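Local coordinates for methyl-coenzyme M reductase subunit beta (Methanosarcina barkeri, PDB 1E6Y), which forms part of methyl-coenzyme M reductase, which converts methyl-coenzyme M and coenzyme B into methane and their mixed heterodisulfide in the last step of methanogenesis, at residues A209-Y214 and A386-C391; A238-N243 and C302-T307; G343-K348 and R380-F385. All blocks are in the same frame, centred on the assembly; numbering follows the deposited sequence.

Interaction 1: residues A209-Y214 and A386-C391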
loop_
_atom_site.group_PDB
_atom_site.type_symbol
_atom_site.label_atom_id
_atom_site.label_comp_id
_atom_site.label_asym_id
_atom_site.label_seq_id
_atom_site.Cartn_x
_atom_site.Cartn_y
_atom_site.Cartn_z
ATOM N N ALA E 209 -17.521 -28.545 1.161
ATOM C CA ALA E 209 -18.809 -28.080 0.654
ATOM C C ALA E 209 -19.022 -26.597 0.940
ATOM O O ALA E 209 -19.369 -25.826 0.041
ATOM C CB ALA E 209 -19.937 -28.896 1.261
ATOM N N LEU E 210 -18.788 -26.198 2.189
ATOM C CA LEU E 210 -18.934 -24.800 2.587
ATOM C C LEU E 210 -17.933 -23.910 1.856
ATOM O O LEU E 210 -18.285 -22.827 1.380
ATOM C CB LEU E 210 -18.755 -24.653 4.103
ATOM C CG LEU E 210 -18.947 -23.241 4.672
ATOM C CD1 LEU E 210 -20.310 -22.691 4.277
ATOM C CD2 LEU E 210 -18.805 -23.277 6.180
ATOM N N SER E 211 -16.697 -24.390 1.736
ATOM C CA SER E 211 -15.655 -23.668 1.013
ATOM C C SER E 211 -16.019 -23.477 -0.459
ATOM O O SER E 211 -15.813 -22.403 -1.017
ATOM C CB SER E 211 -14.322 -24.409 1.129
ATOM O OG SER E 211 -13.323 -23.780 0.347
ATOM N N SER E 212 -16.599 -24.510 -1.064
ATOM C CA SER E 212 -17.043 -24.444 -2.455
ATOM C C SER E 212 -18.120 -23.378 -2.637
ATOM O O SER E 212 -18.110 -22.632 -3.615
ATOM C CB SER E 212 -17.582 -25.804 -2.899
ATOM O OG SER E 212 -16.566 -26.792 -2.865
ATOM N N ILE E 213 -19.034 -23.303 -1.674
ATOM C CA ILE E 213 -20.094 -22.302 -1.689
ATOM C C ILE E 213 -19.505 -20.894 -1.636
ATOM O O ILE E 213 -19.851 -20.044 -2.457
ATOM C CB ILE E 213 -21.067 -22.526 -0.507
ATOM C CG1 ILE E 213 -21.895 -23.790 -0.765
ATOM C CG2 ILE E 213 -21.976 -21.310 -0.316
ATOM C CD1 ILE E 213 -22.625 -24.308 0.448
ATOM N N TYR E 214 -18.529 -20.690 -0.755
ATOM C CA TYR E 214 -17.867 -19.393 -0.638
ATOM C C TYR E 214 -17.040 -19.080 -1.884
ATOM O O TYR E 214 -17.131 -17.983 -2.437
ATOM C CB TYR E 214 -16.959 -19.360 0.596
ATOM C CG TYR E 214 -17.690 -19.241 1.920
ATOM C CD1 TYR E 214 -17.249 -19.947 3.038
ATOM C CD2 TYR E 214 -18.760 -18.353 2.079
ATOM C CE1 TYR E 214 -17.843 -19.768 4.285
ATOM C CE2 TYR E 214 -19.363 -18.171 3.322
ATOM C CZ TYR E 214 -18.897 -18.881 4.419
ATOM O OH TYR E 214 -19.472 -18.701 5.655
ATOM N N ALA E 386 -9.525 -25.394 -5.828
ATOM C CA ALA E 386 -8.372 -25.785 -5.020
ATOM C C ALA E 386 -8.632 -25.649 -3.518
ATOM O O ALA E 386 -8.404 -26.587 -2.753
ATOM C CB ALA E 386 -7.150 -24.959 -5.423
ATOM N N ILE E 387 -9.132 -24.488 -3.106
ATOM C CA ILE E 387 -9.314 -24.180 -1.691
ATOM C C ILE E 387 -10.278 -25.109 -0.933
ATOM O O ILE E 387 -10.034 -25.429 0.233
ATOM C CB ILE E 387 -9.731 -22.692 -1.512
ATOM C CG1 ILE E 387 -8.524 -21.792 -1.798
ATOM C CG2 ILE E 387 -10.257 -22.431 -0.098
ATOM C CD1 ILE E 387 -7.354 -22.018 -0.852
ATOM N N PRO E 388 -11.346 -25.603 -1.595
ATOM C CA PRO E 388 -12.198 -26.594 -0.924
ATOM C C PRO E 388 -11.448 -27.848 -0.465
ATOM O O PRO E 388 -11.707 -28.367 0.622
ATOM C CB PRO E 388 -13.258 -26.912 -1.973
ATOM C CG PRO E 388 -13.383 -25.642 -2.734
ATOM C CD PRO E 388 -11.969 -25.121 -2.841
ATOM N N CYS E 389 -10.459 -28.269 -1.250
ATOM C CA CYS E 389 -9.600 -29.390 -0.875
ATOM C C CYS E 389 -8.730 -29.058 0.335
ATOM O O CYS E 389 -8.510 -29.905 1.203
ATOM C CB CYS E 389 -8.709 -29.789 -2.051
ATOM S SG CYS E 389 -9.621 -30.143 -3.564
ATOM N N VAL E 390 -8.253 -27.819 0.396
ATOM C CA VAL E 390 -7.459 -27.357 1.532
ATOM C C VAL E 390 -8.274 -27.369 2.828
ATOM O O VAL E 390 -7.796 -27.837 3.856
ATOM C CB VAL E 390 -6.900 -25.938 1.277
ATOM C CG1 VAL E 390 -6.051 -25.481 2.454
ATOM C CG2 VAL E 390 -6.073 -25.932 0.003
ATOM N N CYS E 391 -9.523 -26.921 2.760
ATOM C CA CYS E 391 -10.393 -26.921 3.932
ATOM C C CYS E 391 -10.676 -28.336 4.427
ATOM O O CYS E 391 -10.693 -28.583 5.635
ATOM C CB CYS E 391 -11.707 -26.206 3.617
ATOM S SG CYS E 391 -11.506 -24.451 3.271
#

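Interaction 2: residues A238-N243 and C302-T307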
loop_
_atom_site.group_PDB
_atom_site.type_symbol
_atom_site.label_atom_id
_atom_site.label_comp_id
_atom_site.label_asym_id
_atom_site.label_seq_id
_atom_site.Cartn_x
_atom_site.Cartn_y
_atom_site.Cartn_z
ATOM N N ALA E 238 -21.469 -28.373 -8.153
ATOM C CA ALA E 238 -22.343 -29.522 -7.933
ATOM C C ALA E 238 -21.550 -30.792 -7.631
ATOM O O ALA E 238 -21.804 -31.468 -6.633
ATOM C CB ALA E 238 -23.235 -29.743 -9.150
ATOM N N TYR E 239 -20.559 -31.083 -8.468
ATOM C CA TYR E 239 -19.818 -32.334 -8.370
ATOM C C TYR E 239 -18.736 -32.328 -7.289
ATOM O O TYR E 239 -18.708 -33.215 -6.433
ATOM C CB TYR E 239 -19.213 -32.690 -9.731
ATOM C CG TYR E 239 -20.214 -33.300 -10.682
ATOM C CD1 TYR E 239 -20.938 -32.505 -11.569
ATOM C CD2 TYR E 239 -20.479 -34.669 -10.655
ATOM C CE1 TYR E 239 -21.909 -33.057 -12.406
ATOM C CE2 TYR E 239 -21.446 -35.232 -11.484
ATOM C CZ TYR E 239 -22.159 -34.421 -12.355
ATOM O OH TYR E 239 -23.133 -34.974 -13.160
ATOM N N GLN E 240 -17.856 -31.331 -7.316
ATOM C CA GLN E 240 -16.807 -31.243 -6.306
ATOM C C GLN E 240 -17.348 -30.772 -4.958
ATOM O O GLN E 240 -17.016 -31.343 -3.917
ATOM C CB GLN E 240 -15.687 -30.305 -6.761
ATOM C CG GLN E 240 -14.465 -30.334 -5.851
ATOM C CD GLN E 240 -13.464 -29.245 -6.179
ATOM O OE1 GLN E 240 -13.801 -28.060 -6.200
ATOM N NE2 GLN E 240 -12.219 -29.640 -6.419
ATOM N N GLY E 241 -18.192 -29.746 -4.984
ATOM C CA GLY E 241 -18.639 -29.133 -3.747
ATOM C C GLY E 241 -19.769 -29.857 -3.041
ATOM O O GLY E 241 -19.773 -29.960 -1.813
ATOM N N LEU E 242 -20.734 -30.355 -3.810
ATOM C CA LEU E 242 -21.984 -30.834 -3.235
ATOM C C LEU E 242 -22.229 -32.323 -3.479
ATOM O O LEU E 242 -23.365 -32.797 -3.371
ATOM C CB LEU E 242 -23.151 -30.003 -3.776
ATOM C CG LEU E 242 -23.059 -28.493 -3.511
ATOM C CD1 LEU E 242 -24.259 -27.777 -4.123
ATOM C CD2 LEU E 242 -22.989 -28.231 -2.006
ATOM N N ASN E 243 -21.154 -33.054 -3.779
ATOM C CA ASN E 243 -21.186 -34.515 -3.881
ATOM C C ASN E 243 -22.283 -34.997 -4.840
ATOM O O ASN E 243 -23.040 -35.921 -4.530
ATOM C CB ASN E 243 -21.370 -35.133 -2.486
ATOM C CG ASN E 243 -21.215 -36.648 -2.479
ATOM O OD1 ASN E 243 -20.508 -37.217 -3.309
ATOM N ND2 ASN E 243 -21.863 -37.302 -1.525
ATOM N N CYS E 302 -15.238 -33.695 -13.485
ATOM C CA CYS E 302 -14.673 -35.000 -13.141
ATOM C C CYS E 302 -13.293 -34.853 -12.509
ATOM O O CYS E 302 -12.993 -35.490 -11.500
ATOM C CB CYS E 302 -14.558 -35.883 -14.387
ATOM S SG CYS E 302 -16.120 -36.521 -15.015
ATOM N N ALA E 303 -12.454 -34.017 -13.114
ATOM C CA ALA E 303 -11.123 -33.747 -12.584
ATOM C C ALA E 303 -11.193 -33.020 -11.242
ATOM O O ALA E 303 -10.377 -33.263 -10.355
ATOM C CB ALA E 303 -10.317 -32.930 -13.586
ATOM N N ALA E 304 -12.193 -32.155 -11.088
ATOM C CA ALA E 304 -12.414 -31.438 -9.835
ATOM C C ALA E 304 -12.779 -32.408 -8.708
ATOM O O ALA E 304 -12.215 -32.344 -7.614
ATOM C CB ALA E 304 -13.513 -30.395 -10.018
ATOM N N VAL E 305 -13.684 -33.338 -9.002
ATOM C CA VAL E 305 -14.068 -34.369 -8.043
ATOM C C VAL E 305 -12.869 -35.240 -7.684
ATOM O O VAL E 305 -12.616 -35.499 -6.508
ATOM C CB VAL E 305 -15.204 -35.263 -8.605
ATOM C CG1 VAL E 305 -15.427 -36.475 -7.708
ATOM C CG2 VAL E 305 -16.476 -34.465 -8.710
ATOM N N GLY E 306 -12.112 -35.644 -8.701
ATOM C CA GLY E 306 -10.935 -36.464 -8.474
ATOM C C GLY E 306 -9.899 -35.788 -7.597
ATOM O O GLY E 306 -9.262 -36.437 -6.770
ATOM N N THR E 307 -9.735 -34.481 -7.781
ATOM C CA THR E 307 -8.796 -33.687 -6.993
ATOM C C THR E 307 -9.171 -33.707 -5.508
ATOM O O THR E 307 -8.310 -33.906 -4.645
ATOM C CB THR E 307 -8.757 -32.219 -7.494
ATOM O OG1 THR E 307 -8.332 -32.191 -8.863
ATOM C CG2 THR E 307 -7.798 -31.385 -6.655
#

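Interaction 3: residues G343-K348 and R380-F385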
loop_
_atom_site.group_PDB
_atom_site.type_symbol
_atom_site.label_atom_id
_atom_site.label_comp_id
_atom_site.label_asym_id
_atom_site.label_seq_id
_atom_site.Cartn_x
_atom_site.Cartn_y
_atom_site.Cartn_z
ATOM N N GLY E 343 -5.799 -31.355 -16.943
ATOM C CA GLY E 343 -6.246 -31.513 -15.572
ATOM C C GLY E 343 -7.281 -30.471 -15.199
ATOM O O GLY E 343 -7.672 -29.640 -16.027
ATOM N N CYS E 344 -7.714 -30.499 -13.942
ATOM C CA CYS E 344 -8.766 -29.608 -13.477
ATOM C C CYS E 344 -8.384 -28.140 -13.647
ATOM O O CYS E 344 -7.254 -27.744 -13.359
ATOM C CB CYS E 344 -9.097 -29.884 -12.012
ATOM S SG CYS E 344 -10.497 -28.920 -11.414
ATOM N N ASP E 345 -9.316 -27.364 -14.191
ATOM C CA ASP E 345 -9.114 -25.945 -14.472
ATOM C C ASP E 345 -8.000 -25.741 -15.502
ATOM O O ASP E 345 -7.367 -24.684 -15.549
ATOM C CB ASP E 345 -8.798 -25.188 -13.175
ATOM C CG ASP E 345 -9.438 -23.806 -13.122
ATOM O OD1 ASP E 345 -10.120 -23.400 -14.082
ATOM O OD2 ASP E 345 -9.247 -23.115 -12.107
ATOM N N TYR E 346 -7.771 -26.771 -16.318
ATOM C CA TYR E 346 -6.862 -26.712 -17.462
ATOM C C TYR E 346 -5.449 -26.290 -17.069
ATOM O O TYR E 346 -4.789 -25.525 -17.776
ATOM C CB TYR E 346 -7.443 -25.788 -18.542
ATOM C CG TYR E 346 -8.919 -26.026 -18.766
ATOM C CD1 TYR E 346 -9.386 -27.292 -19.120
ATOM C CD2 TYR E 346 -9.859 -25.046 -18.442
ATOM C CE1 TYR E 346 -10.742 -27.583 -19.126
ATOM C CE2 TYR E 346 -11.221 -25.325 -18.450
ATOM C CZ TYR E 346 -11.655 -26.598 -18.786
ATOM O OH TYR E 346 -12.995 -26.905 -18.740
ATOM N N GLY E 347 -4.973 -26.864 -15.967
ATOM C CA GLY E 347 -3.634 -26.584 -15.491
ATOM C C GLY E 347 -3.600 -25.743 -14.229
ATOM O O GLY E 347 -2.606 -25.765 -13.508
ATOM N N LYS E 348 -4.684 -25.028 -13.938
ATOM C CA LYS E 348 -4.664 -24.037 -12.863
ATOM C C LYS E 348 -4.746 -24.624 -11.458
ATOM O O LYS E 348 -4.256 -24.013 -10.507
ATOM C CB LYS E 348 -5.770 -22.997 -13.061
ATOM C CG LYS E 348 -5.593 -22.155 -14.319
ATOM C CD LYS E 348 -5.888 -20.687 -14.071
ATOM C CE LYS E 348 -7.376 -20.398 -14.138
ATOM N NZ LYS E 348 -7.845 -20.183 -15.534
ATOM N N ARG E 380 -5.073 -18.198 -4.980
ATOM C CA ARG E 380 -6.183 -17.574 -5.659
ATOM C C ARG E 380 -6.420 -18.089 -7.074
ATOM O O ARG E 380 -7.447 -17.812 -7.687
ATOM C CB ARG E 380 -5.995 -16.048 -5.748
ATOM C CG ARG E 380 -4.722 -15.608 -6.470
ATOM C CD ARG E 380 -4.729 -14.079 -6.530
ATOM N NE ARG E 380 -5.660 -13.555 -7.509
ATOM C CZ ARG E 380 -5.755 -12.301 -7.897
ATOM N NH1 ARG E 380 -6.611 -11.908 -8.813
ATOM N NH2 ARG E 380 -4.953 -11.371 -7.347
ATOM N N HIS E 381 -5.428 -18.755 -7.648
ATOM C CA HIS E 381 -5.344 -18.848 -9.103
ATOM C C HIS E 381 -6.404 -19.717 -9.759
ATOM O O HIS E 381 -6.984 -19.328 -10.775
ATOM C CB HIS E 381 -3.951 -19.312 -9.500
ATOM C CG HIS E 381 -2.863 -18.542 -8.824
ATOM N ND1 HIS E 381 -2.543 -17.247 -9.185
ATOM C CD2 HIS E 381 -2.154 -18.806 -7.706
ATOM C CE1 HIS E 381 -1.689 -16.753 -8.311
ATOM N NE2 HIS E 381 -1.434 -17.676 -7.401
ATOM N N SER E 382 -6.687 -20.869 -9.160
ATOM C CA SER E 382 -7.750 -21.737 -9.652
ATOM C C SER E 382 -9.118 -21.132 -9.353
ATOM O O SER E 382 -9.302 -20.451 -8.342
ATOM C CB SER E 382 -7.646 -23.126 -9.017
ATOM O OG SER E 382 -8.708 -23.962 -9.448
ATOM N N ARG E 383 -10.066 -21.362 -10.253
ATOM C CA ARG E 383 -11.422 -20.815 -10.105
ATOM C C ARG E 383 -12.272 -21.572 -9.109
ATOM O O ARG E 383 -13.365 -22.092 -9.427
ATOM C CB ARG E 383 -12.045 -20.720 -11.497
ATOM C CG ARG E 383 -11.322 -19.751 -12.422
ATOM C CD ARG E 383 -11.958 -19.723 -13.793
ATOM N NE ARG E 383 -11.583 -20.977 -14.502
ATOM C CZ ARG E 383 -11.992 -21.149 -15.751
ATOM N NH1 ARG E 383 -11.586 -22.305 -16.314
ATOM N NH2 ARG E 383 -12.746 -20.317 -16.442
ATOM N N GLY E 384 -11.777 -21.628 -7.875
ATOM C CA GLY E 384 -12.547 -22.179 -6.777
ATOM C C GLY E 384 -12.376 -23.668 -6.552
ATOM O O GLY E 384 -12.987 -24.219 -5.639
ATOM N N PHE E 385 -11.521 -24.316 -7.341
ATOM C CA PHE E 385 -11.423 -25.777 -7.313
ATOM C C PHE E 385 -10.306 -26.301 -6.411
ATOM O O PHE E 385 -10.180 -27.513 -6.217
ATOM C CB PHE E 385 -11.242 -26.325 -8.734
ATOM C CG PHE E 385 -12.334 -25.922 -9.686
ATOM C CD1 PHE E 385 -12.031 -25.254 -10.870
ATOM C CD2 PHE E 385 -13.671 -26.168 -9.380
ATOM C CE1 PHE E 385 -13.041 -24.835 -11.737
ATOM C CE2 PHE E 385 -14.691 -25.751 -10.240
ATOM C CZ PHE E 385 -14.374 -25.083 -11.420
#

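Interaction 1: residues A209-Y214 and A386-C391
S211 of helix 204-221 fills the gap to the N-terminal end of helix 387-395, its hydroxyl wedged among I387, P388 and C391. The oxygen stands over the proline backbone: S211 OG is 3.3 Å from P388 CA and equally close to P388 N, an imide nitrogen with no hydrogen to give. On one flank the CG2 branch of I387 comes up to S211 OG at 3.4 Å, while the rest of that side chain leads away. From one turn further along, the thiol arrives: C391 SG lies 3.5 Å from both S211 OG and S211 CB, touching the serine alongside. What carries the hydroxyl into this pocket is its extended first torsion (chi1 175°), which sets OG opposite the backbone N. The proline ring also reaches toward S212, but S212 has two conformers, so that touch is doubtful; in one conformer its hydroxyl bonds to S208 O.

With so small a residue at the crossing, the backbones come close, S211 CA and P388 CA being 4.9 Å apart. The axes of the short segments approach to 8.1 Å and run roughly antiparallel, at 150°. Around this pair, helix 193-199 packs against L210, V390 and C391, helix 29-40 against L210, I213 and Y214, and helix 425-429 against A209, L210 and I213.

Interaction 2: residues A238-N243 and C302-T307
Q240 lies along the backbone of A304 and hands it an amide N-H, NE2 to A304 O at 3.0 Å. The bond is bent, with an N-H...O angle of 138°, and the donor stands well above the carbonyl plane, 46° out of it. The stem of the side chain packs as well: Q240 CB meets A304 CB at 3.9 Å, and Q240 CG is 3.5 Å from A304 O. With CG opposite the backbone N (chi1 -171°) and the chain extended beyond it, the amide reaches past the methyl to the oxygen. Q240 NE2 also bonds to F385 O, so this buried amide nitrogen is shared between a helix carbonyl and a loop carbonyl.

Beside it the packing is close and without polar bonds. The CG2 branch of V305 pushes up against Y239 CB (3.4 Å) and the main chain at Q240 N (3.7 Å), where the backbones come within 4.5 Å between Q240 CA and V305 CA.

Toward Y239 the contact opens out. Its CB faces the valine, but the ring swings away, and the side chain, partly exposed, also touches V4, L247 and N245. At the other end T307 barely takes part; its hydroxyl turns back to A303 O, 2.7 Å from T307 OG1, and also meets N332.

The contact thus joins the last, wider pi-type turn of helix 228-241 to the first half of helix 296-318, a helix-on-helix packing within the multihelical C-terminal domain of the beta subunit.

Interaction 3: residues G343-K348 and R380-F385
D345 and R383 meet with their flat groups almost coplanar, the carboxylate and guanidinium planes only 6° apart. R383 comes side-on and spends two nitrogens on a single oxygen: NE and NH1 each lie 2.9 Å from D345 OD1, NE met by the syn lone pair of OD1 and NH1 coming in nearly along the C-O direction. The second oxygen faces the loop itself. D345 OD2 takes the backbone R383 N at 2.7 Å in a fairly straight bond (164°), and S382 OG at 2.8 Å on its anti side, a little out of plane. Four hydrogen bonds therefore hold the buried carboxylate and fix its rotation, and the arginine probably balances its charge.

F385 stands upright to this flat pair. Its ring is turned 84° to the carboxylate and presents its edge, F385 CD1 lying 3.7 Å from D345 OD2. R383 is the centre of an inverse gamma turn, and its carbonyl O sits over the centre of one face of that ring. C344 adds a sulfur-aromatic contact, its SG lying obliquely 4.5 Å from the F385 ring centroid.

At the guanidinium edge NH1 meets the rim of Y346, with NH1 3.7 Å from Y346 CE2; the tyrosine hydroxyl goes to H232 and its ring stacks edge-to-face with F242 of the gamma subunit. Over one face lies K348 NZ, whose like charge is answered by an acidic side chain of another protein chain.

The contact joins the loops before helices 348-358 and 387-395, closing off the chain between them, which carries coenzyme B pocket residues from F358 to V378. G347 occupies the N-cap position of helix 348-358, whose V349 touches C344, S382 and F385. Helix 296-318 packs against C344 and Y346, while helices 228-241 and 204-221 close in on R383 and F385.

All three contacts are mainly buried, yet their chemistry changes with position. Interaction 1, its centre about 6 Å from the centre of the chain, is a close helix pair built round one serine, without polar bonds across it; interaction 2 adds a side-chain amide hydrogen bond to its helix packing and has a partly exposed flank; interaction 3 joins two loops through a salt bridge and lies beside other subunits, with the H381 side chain about 9 Å from bound coenzyme B. Interactions 1 and 2 touch through G241, C389 and their neighbours. Q240 ties interaction 2 to interaction 3 at F385, and C344 rests on A304. Segments 380-385 and 386-391 are continuous, so the loop of interaction 3 runs straight into the helix of interaction 1.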